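Local coordinates for protein AvrRxo1-ORF1 (Xanthomonas oryzae pv. oryzicola, PDB 4Z8T) that is a type III effector with a polynucleotide kinase-like domain, probably a P-loop kinase related to zeta toxins, and forms a complex with its partner AvrRxo1-ORF2, at residues A[8-13]-A[119-124]; A[30-35]-A[127-132]. One frame throughout, in Å; residues are numbered along the deposited sequence.

Overall arrangement
Both contacts tie the N-terminal part of the chain to the region around helix 123-141, and their centres lie only about 8 Å apart. Contact 1 (8-13 with 119-124) is the more superficial: an isoleucine and a tyrosine that remain partly exposed meet a buried phenylalanine just before that helix. Contact 2 (30-35 with 127-132) is core, its three touching residues all buried: a loop tryptophan against two residues of helix 123-141. The first is apolar, with a phenol hydroxyl at a ring edge; the second adds a carboxylate whose charge is met by neighbouring residues. Backbone hydrogen bonds between 8-13 and 30-35 join the two N-terminal segments, so both contacts belong to one continuous packed region.

Contact 1: A[8-13]-A[119-124]; sequences EIYGLG and KIFSSA
With their CG1 or CG carbons turned anti to the carbonyl carbon (chi1 -65° in Ile9, -64° in Tyr10, -64° in Phe121), the side chains of Ile9 and Tyr10 reach across from the N-terminal segment to meet Phe121, which extends from the opposite direction. The two backbones stay well apart, 11.0 Å between Ile9 CA and Phe121 CA, and long side chains are therefore needed to span the interval. Ile9, a branched aliphatic extended along CG1, brings its delta methyl CD1 to 3.7 Å from Phe121 CE1. The Tyr10 and Phe121 rings meet edge to edge, without stacked faces: Tyr10 OH lies 3.6 Å from Phe121 CZ, and Tyr10 CE2 3.8 Å from the same atom. Phe121 directly precedes Ser122, the N-cap of helix 123-141, within the region matching the zeta-toxin family, whose members are P-loop kinases; the contact thus packs the N-terminal helix against the entry to that helix. Each ring also has a face covered by its own sequence neighbour, Tyr10 by Ile9 CG2 and Phe121 by Ile120 CD1. Phenylalanine suits its buried site, having no polar atom to satisfy; tyrosine suits a partly exposed one, where its ring also makes a cation-pi contact with Arg36.

Contact 2: A[30-35]-A[127-132]; sequences GNWHPE and HSESSF
Trp32 lays its indole against Glu129 and Phe132, three residues or about one helical turn apart, so that both can reach it, and the three side chains come together by different torsions. In Trp32, CG stands anti to the carbonyl carbon, which points the large bicycle toward helix 123-141, whose nearest CA, that of Glu129, is 10.6 Å from Trp32 CA. Both helix residues instead place CG anti to the backbone N, Glu129 at -172° and Phe132 at a less regular 154°. Beyond CG the glutamate chain is extended, and its methylene and carboxylate share the six-membered ring of the indole: CG lies 3.8 Å from Trp32 CH2, and OE2 is equally far from Trp32 CZ3. The carboxylate plane is nearly parallel to the indole, 7° away.

Phe132 slides past the indole in the opposite direction. Its ring and the five-membered ring form a strongly offset, near-parallel pair with little overlap, centroids 5.3 Å apart. Trp32 NE1 lies over one face of the phenylalanine, 4.0 Å from CZ, but its hydrogen bond goes to Leu26 O. A flat apolar ring suits this buried place, meeting both the indole and His40. Tryptophan combines a broad apolar surface with a satisfied polar edge. Buried Glu129 is likewise provided for: OE1 bonds to Thr6 OG1, while OE2 forms a salt bridge with Arg36 and a hydrogen bond with His40. These partners fix the carboxylate's rotation and probably favour its charged form.

Trp32 lies just before His33, the N-cap of the long helix 34-60, which supplies Arg36 and His40; the His40 ring meets Trp32 edge-to-face. Helix 6-10 borders the indole through Asp7 and Tyr10, and helix 108-113 touches Glu129 through Leu111, so helix 123-141 meets three other helices around this buried site.

Contact 1: A[8-13]-A[119-124]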
ATOM      1  N   GLU A   8      32.142  23.817  17.256  1.00 29.88           N
ATOM      2  CA  GLU A   8      32.078  24.816  18.321  1.00 30.41           C
ATOM      3  C   GLU A   8      33.253  24.696  19.298  1.00 32.52           C
ATOM      4  O   GLU A   8      33.801  25.704  19.744  1.00 34.13           O
ATOM      5  CB  GLU A   8      30.741  24.721  19.064  1.00 36.15           C
ATOM      6  CG  GLU A   8      29.547  25.198  18.238  1.00 40.90           C
ATOM      7  CD  GLU A   8      28.404  24.194  18.203  1.00 45.94           C
ATOM      8  OE1 GLU A   8      27.868  23.848  19.280  1.00 45.44           O
ATOM      9  OE2 GLU A   8      28.039  23.748  17.090  1.00 47.26           O
ATOM     10  N   ILE A   9      33.637  23.464  19.619  1.00 29.22           N
ATOM     11  CA  ILE A   9      34.749  23.205  20.536  1.00 28.87           C
ATOM     12  C   ILE A   9      36.094  23.648  19.952  1.00 29.55           C
ATOM     13  O   ILE A   9      36.921  24.256  20.645  1.00 28.91           O
ATOM     14  CB  ILE A   9      34.822  21.699  20.904  1.00 27.89           C
ATOM     15  CG1 ILE A   9      33.581  21.279  21.697  1.00 26.95           C
ATOM     16  CG2 ILE A   9      36.104  21.372  21.673  1.00 24.35           C
ATOM     17  CD1 ILE A   9      33.449  19.779  21.908  1.00 27.65           C
ATOM     18  N   TYR A  10      36.319  23.345  18.676  1.00 28.04           N
ATOM     19  CA  TYR A  10      37.627  23.590  18.073  1.00 28.18           C
ATOM     20  C   TYR A  10      37.667  24.811  17.156  1.00 31.64           C
ATOM     21  O   TYR A  10      38.728  25.183  16.654  1.00 34.12           O
ATOM     22  CB  TYR A  10      38.137  22.328  17.365  1.00 25.00           C
ATOM     23  CG  TYR A  10      38.374  21.192  18.336  1.00 24.67           C
ATOM     24  CD1 TYR A  10      39.454  21.211  19.209  1.00 22.07           C
ATOM     25  CD2 TYR A  10      37.509  20.110  18.394  1.00 21.19           C
ATOM     26  CE1 TYR A  10      39.662  20.177  20.108  1.00 21.98           C
ATOM     27  CE2 TYR A  10      37.713  19.078  19.282  1.00 21.26           C
ATOM     28  CZ  TYR A  10      38.792  19.119  20.136  1.00 23.19           C
ATOM     29  OH  TYR A  10      38.983  18.091  21.021  1.00 21.19           O
ATOM     30  N   GLY A  11      36.516  25.441  16.952  1.00 31.64           N
ATOM     31  CA  GLY A  11      36.469  26.664  16.170  1.00 39.77           C
ATOM     32  C   GLY A  11      37.058  27.817  16.962  1.00 42.26           C
ATOM     33  O   GLY A  11      37.027  27.809  18.197  1.00 42.65           O
ATOM     34  N   LEU A  12      37.594  28.808  16.258  1.00 46.07           N
ATOM     35  CA  LEU A  12      38.192  29.964  16.917  1.00 50.66           C
ATOM     36  C   LEU A  12      37.337  31.213  16.785  1.00 53.27           C
ATOM     37  O   LEU A  12      37.022  31.641  15.676  1.00 56.76           O
ATOM     38  CB  LEU A  12      39.588  30.245  16.359  1.00 48.10           C
ATOM     39  CG  LEU A  12      40.691  29.304  16.831  1.00 47.09           C
ATOM     40  CD1 LEU A  12      42.019  29.648  16.168  1.00 43.27           C
ATOM     41  CD2 LEU A  12      40.805  29.345  18.350  1.00 46.09           C
ATOM     42  N   GLY A  13      36.957  31.783  17.926  1.00 59.31           N
ATOM     43  CA  GLY A  13      36.368  33.109  17.966  1.00 64.06           C
ATOM     44  C   GLY A  13      34.855  33.208  18.012  1.00 69.41           C
ATOM     45  O   GLY A  13      34.157  32.287  18.450  1.00 69.63           O
ATOM     46  N   LYS A 119      36.984   6.657  21.340  1.00 23.70           N
ATOM     47  CA  LYS A 119      35.941   7.566  20.875  1.00 25.38           C
ATOM     48  C   LYS A 119      35.403   8.353  22.052  1.00 26.96           C
ATOM     49  O   LYS A 119      34.883   7.778  23.012  1.00 30.33           O
ATOM     50  CB  LYS A 119      34.786   6.803  20.217  1.00 30.25           C
ATOM     51  CG  LYS A 119      35.084   6.255  18.837  1.00 33.23           C
ATOM     52  CD  LYS A 119      33.870   5.508  18.278  1.00 39.71           C
ATOM     53  CE  LYS A 119      34.119   5.038  16.853  1.00 43.31           C
ATOM     54  NZ  LYS A 119      32.903   4.405  16.251  1.00 46.02           N
ATOM     55  N   ILE A 120      35.517   9.672  21.976  1.00 24.48           N
ATOM     56  CA  ILE A 120      35.029  10.514  23.049  1.00 25.97           C
ATOM     57  C   ILE A 120      33.962  11.514  22.608  1.00 28.27           C
ATOM     58  O   ILE A 120      33.319  12.156  23.445  1.00 28.59           O
ATOM     59  CB  ILE A 120      36.195  11.200  23.752  1.00 26.85           C
ATOM     60  CG1 ILE A 120      37.050  11.954  22.746  1.00 29.18           C
ATOM     61  CG2 ILE A 120      37.051  10.166  24.460  1.00 28.12           C
ATOM     62  CD1 ILE A 120      36.727  13.401  22.688  1.00 35.29           C
ATOM     63  N   PHE A 121      33.774  11.646  21.295  1.00 24.67           N
ATOM     64  CA  PHE A 121      32.685  12.450  20.748  1.00 21.91           C
ATOM     65  C   PHE A 121      31.699  11.536  20.025  1.00 20.18           C
ATOM     66  O   PHE A 121      32.092  10.517  19.468  1.00 24.26           O
ATOM     67  CB  PHE A 121      33.211  13.466  19.738  1.00 22.63           C
ATOM     68  CG  PHE A 121      34.128  14.495  20.321  1.00 22.21           C
ATOM     69  CD1 PHE A 121      33.710  15.303  21.368  1.00 24.23           C
ATOM     70  CD2 PHE A 121      35.399  14.687  19.788  1.00 21.84           C
ATOM     71  CE1 PHE A 121      34.568  16.273  21.896  1.00 23.39           C
ATOM     72  CE2 PHE A 121      36.258  15.653  20.311  1.00 24.21           C
ATOM     73  CZ  PHE A 121      35.838  16.444  21.362  1.00 25.20           C
ATOM     74  N   SER A 122      30.427  11.910  20.029  1.00 21.76           N
ATOM     75  CA  SER A 122      29.410  11.136  19.317  1.00 24.03           C
ATOM     76  C   SER A 122      29.432  11.470  17.833  1.00 25.06           C
ATOM     77  O   SER A 122      30.009  12.479  17.423  1.00 24.00           O
ATOM     78  CB  SER A 122      28.028  11.447  19.871  1.00 27.02           C
ATOM     79  OG  SER A 122      27.636  12.769  19.555  1.00 24.30           O
ATOM     80  N   SER A 123      28.801  10.625  17.024  1.00 23.41           N
ATOM     81  CA  SER A 123      28.700  10.905  15.596  1.00 22.96           C
ATOM     82  C   SER A 123      28.080  12.269  15.346  1.00 22.86           C
ATOM     83  O   SER A 123      28.552  13.026  14.499  1.00 22.79           O
ATOM     84  CB  SER A 123      27.874   9.824  14.890  1.00 27.75           C
ATOM     85  OG  SER A 123      28.565   8.589  14.903  1.00 32.57           O
ATOM     86  N   ALA A 124      27.015  12.585  16.071  1.00 25.46           N
ATOM     87  CA  ALA A 124      26.357  13.868  15.880  1.00 24.63           C
ATOM     88  C   ALA A 124      27.287  15.024  16.238  1.00 25.21           C
ATOM     89  O   ALA A 124      27.273  16.072  15.591  1.00 23.80           O
ATOM     90  CB  ALA A 124      25.070  13.939  16.683  1.00 26.08           C
TER

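Contact 2: A[30-35]-A[127-132]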
ATOM      1  N   GLY A  30      41.484  28.146   8.625  1.00 54.22           N
ATOM      2  CA  GLY A  30      42.262  28.850   9.631  1.00 54.13           C
ATOM      3  C   GLY A  30      41.490  29.465  10.789  1.00 53.61           C
ATOM      4  O   GLY A  30      42.045  30.254  11.558  1.00 55.55           O
ATOM      5  N   ASN A  31      40.211  29.121  10.912  1.00 51.88           N
ATOM      6  CA  ASN A  31      39.411  29.536  12.060  1.00 50.82           C
ATOM      7  C   ASN A  31      39.292  28.396  13.067  1.00 48.30           C
ATOM      8  O   ASN A  31      38.397  28.380  13.915  1.00 44.68           O
ATOM      9  CB  ASN A  31      38.026  29.999  11.611  1.00 53.85           C
ATOM     10  CG  ASN A  31      38.000  31.465  11.232  1.00 58.45           C
ATOM     11  OD1 ASN A  31      38.628  32.299  11.888  1.00 59.24           O
ATOM     12  ND2 ASN A  31      37.270  31.790  10.171  1.00 56.55           N
ATOM     13  N   TRP A  32      40.208  27.440  12.954  1.00 45.61           N
ATOM     14  CA  TRP A  32      40.256  26.296  13.849  1.00 41.70           C
ATOM     15  C   TRP A  32      41.510  26.385  14.701  1.00 39.99           C
ATOM     16  O   TRP A  32      42.503  26.992  14.292  1.00 43.49           O
ATOM     17  CB  TRP A  32      40.288  24.994  13.040  1.00 38.26           C
ATOM     18  CG  TRP A  32      39.081  24.764  12.174  1.00 38.06           C
ATOM     19  CD1 TRP A  32      38.851  25.276  10.931  1.00 42.93           C
ATOM     20  CD2 TRP A  32      37.946  23.942  12.484  1.00 35.68           C
ATOM     21  NE1 TRP A  32      37.643  24.829  10.452  1.00 39.79           N
ATOM     22  CE2 TRP A  32      37.066  24.010  11.387  1.00 38.79           C
ATOM     23  CE3 TRP A  32      37.587  23.164  13.588  1.00 31.57           C
ATOM     24  CZ2 TRP A  32      35.848  23.324  11.360  1.00 36.39           C
ATOM     25  CZ3 TRP A  32      36.388  22.488  13.564  1.00 31.47           C
ATOM     26  CH2 TRP A  32      35.527  22.572  12.456  1.00 34.06           C
ATOM     27  N   HIS A  33      41.463  25.789  15.888  1.00 35.29           N
ATOM     28  CA  HIS A  33      42.661  25.622  16.702  1.00 36.91           C
ATOM     29  C   HIS A  33      43.722  24.894  15.892  1.00 34.80           C
ATOM     30  O   HIS A  33      43.403  23.964  15.156  1.00 32.53           O
ATOM     31  CB  HIS A  33      42.352  24.809  17.951  1.00 36.16           C
ATOM     32  CG  HIS A  33      41.791  25.615  19.075  1.00 39.08           C
ATOM     33  ND1 HIS A  33      42.566  26.068  20.125  1.00 42.30           N
ATOM     34  CD2 HIS A  33      40.534  26.055  19.325  1.00 39.71           C
ATOM     35  CE1 HIS A  33      41.812  26.747  20.968  1.00 42.05           C
ATOM     36  NE2 HIS A  33      40.572  26.756  20.503  1.00 43.09           N
ATOM     37  N   PRO A  34      44.988  25.329  16.013  1.00 32.73           N
ATOM     38  CA  PRO A  34      46.121  24.741  15.290  1.00 33.39           C
ATOM     39  C   PRO A  34      46.181  23.216  15.351  1.00 33.41           C
ATOM     40  O   PRO A  34      46.456  22.596  14.325  1.00 30.48           O
ATOM     41  CB  PRO A  34      47.349  25.354  15.992  1.00 36.27           C
ATOM     42  CG  PRO A  34      46.805  26.344  17.004  1.00 37.48           C
ATOM     43  CD  PRO A  34      45.374  26.587  16.669  1.00 39.26           C
ATOM     44  N   GLU A  35      45.936  22.619  16.516  1.00 28.90           N
ATOM     45  CA  GLU A  35      45.978  21.165  16.613  1.00 30.31           C
ATOM     46  C   GLU A  35      44.897  20.545  15.747  1.00 27.46           C
ATOM     47  O   GLU A  35      45.113  19.508  15.116  1.00 26.72           O
ATOM     48  CB  GLU A  35      45.786  20.693  18.055  1.00 30.70           C
ATOM     49  CG  GLU A  35      46.909  21.058  18.998  1.00 36.09           C
ATOM     50  CD  GLU A  35      46.714  22.413  19.639  1.00 35.95           C
ATOM     51  OE1 GLU A  35      45.901  23.219  19.131  1.00 36.04           O
ATOM     52  OE2 GLU A  35      47.372  22.673  20.668  1.00 44.04           O
ATOM     53  N   HIS A 127      29.601  15.567  13.214  1.00 20.93           N
ATOM     54  CA  HIS A 127      29.039  15.559  11.858  1.00 21.23           C
ATOM     55  C   HIS A 127      29.336  16.810  11.029  1.00 22.95           C
ATOM     56  O   HIS A 127      29.731  16.704   9.853  1.00 22.07           O
ATOM     57  CB  HIS A 127      27.533  15.290  11.855  1.00 23.16           C
ATOM     58  CG  HIS A 127      26.942  15.322  10.481  1.00 22.08           C
ATOM     59  ND1 HIS A 127      27.157  14.326   9.553  1.00 25.78           N
ATOM     60  CD2 HIS A 127      26.173  16.251   9.862  1.00 27.06           C
ATOM     61  CE1 HIS A 127      26.539  14.632   8.426  1.00 23.83           C
ATOM     62  NE2 HIS A 127      25.934  15.794   8.590  1.00 25.07           N
ATOM     63  N   SER A 128      29.136  17.985  11.617  1.00 23.26           N
ATOM     64  CA  SER A 128      29.404  19.225  10.892  1.00 24.05           C
ATOM     65  C   SER A 128      30.851  19.278  10.432  1.00 23.78           C
ATOM     66  O   SER A 128      31.140  19.589   9.278  1.00 24.07           O
ATOM     67  CB  SER A 128      29.090  20.443  11.760  1.00 27.50           C
ATOM     68  OG  SER A 128      27.694  20.556  11.958  1.00 33.01           O
ATOM     69  N   GLU A 129      31.763  18.979  11.345  1.00 20.68           N
ATOM     70  CA  GLU A 129      33.174  18.945  10.992  1.00 20.95           C
ATOM     71  C   GLU A 129      33.476  17.926   9.884  1.00 23.90           C
ATOM     72  O   GLU A 129      34.266  18.194   8.976  1.00 20.52           O
ATOM     73  CB  GLU A 129      34.010  18.648  12.242  1.00 20.37           C
ATOM     74  CG  GLU A 129      35.502  18.788  12.035  1.00 21.89           C
ATOM     75  CD  GLU A 129      36.273  18.453  13.295  1.00 22.26           C
ATOM     76  OE1 GLU A 129      35.704  17.764  14.179  1.00 23.03           O
ATOM     77  OE2 GLU A 129      37.446  18.866  13.397  1.00 22.84           O
ATOM     78  N   SER A 130      32.841  16.758   9.945  1.00 19.69           N
ATOM     79  CA  SER A 130      33.111  15.720   8.952  1.00 21.63           C
ATOM     80  C   SER A 130      32.570  16.157   7.594  1.00 21.94           C
ATOM     81  O   SER A 130      33.149  15.833   6.558  1.00 21.14           O
ATOM     82  CB  SER A 130      32.518  14.374   9.377  1.00 22.68           C
ATOM     83  OG  SER A 130      31.124  14.325   9.163  1.00 26.25           O
ATOM     84  N   SER A 131      31.473  16.908   7.615  1.00 21.64           N
ATOM     85  CA  SER A 131      30.863  17.400   6.377  1.00 24.85           C
ATOM     86  C   SER A 131      31.772  18.449   5.749  1.00 24.69           C
ATOM     87  O   SER A 131      32.003  18.446   4.536  1.00 25.15           O
ATOM     88  CB  SER A 131      29.464  17.959   6.649  1.00 26.86           C
ATOM     89  OG  SER A 131      28.848  18.388   5.446  1.00 37.27           O
ATOM     90  N   PHE A 132      32.313  19.325   6.588  1.00 25.23           N
ATOM     91  CA  PHE A 132      33.301  20.297   6.143  1.00 26.85           C
ATOM     92  C   PHE A 132      34.509  19.620   5.493  1.00 26.78           C
ATOM     93  O   PHE A 132      34.973  20.041   4.429  1.00 26.20           O
ATOM     94  CB  PHE A 132      33.724  21.178   7.318  1.00 29.05           C
ATOM     95  CG  PHE A 132      35.087  21.765   7.175  1.00 32.57           C
ATOM     96  CD1 PHE A 132      35.297  22.889   6.396  1.00 40.00           C
ATOM     97  CD2 PHE A 132      36.165  21.203   7.842  1.00 33.49           C
ATOM     98  CE1 PHE A 132      36.563  23.434   6.269  1.00 41.72           C
ATOM     99  CE2 PHE A 132      37.433  21.741   7.715  1.00 37.82           C
ATOM    100  CZ  PHE A 132      37.628  22.862   6.928  1.00 41.65           C
TER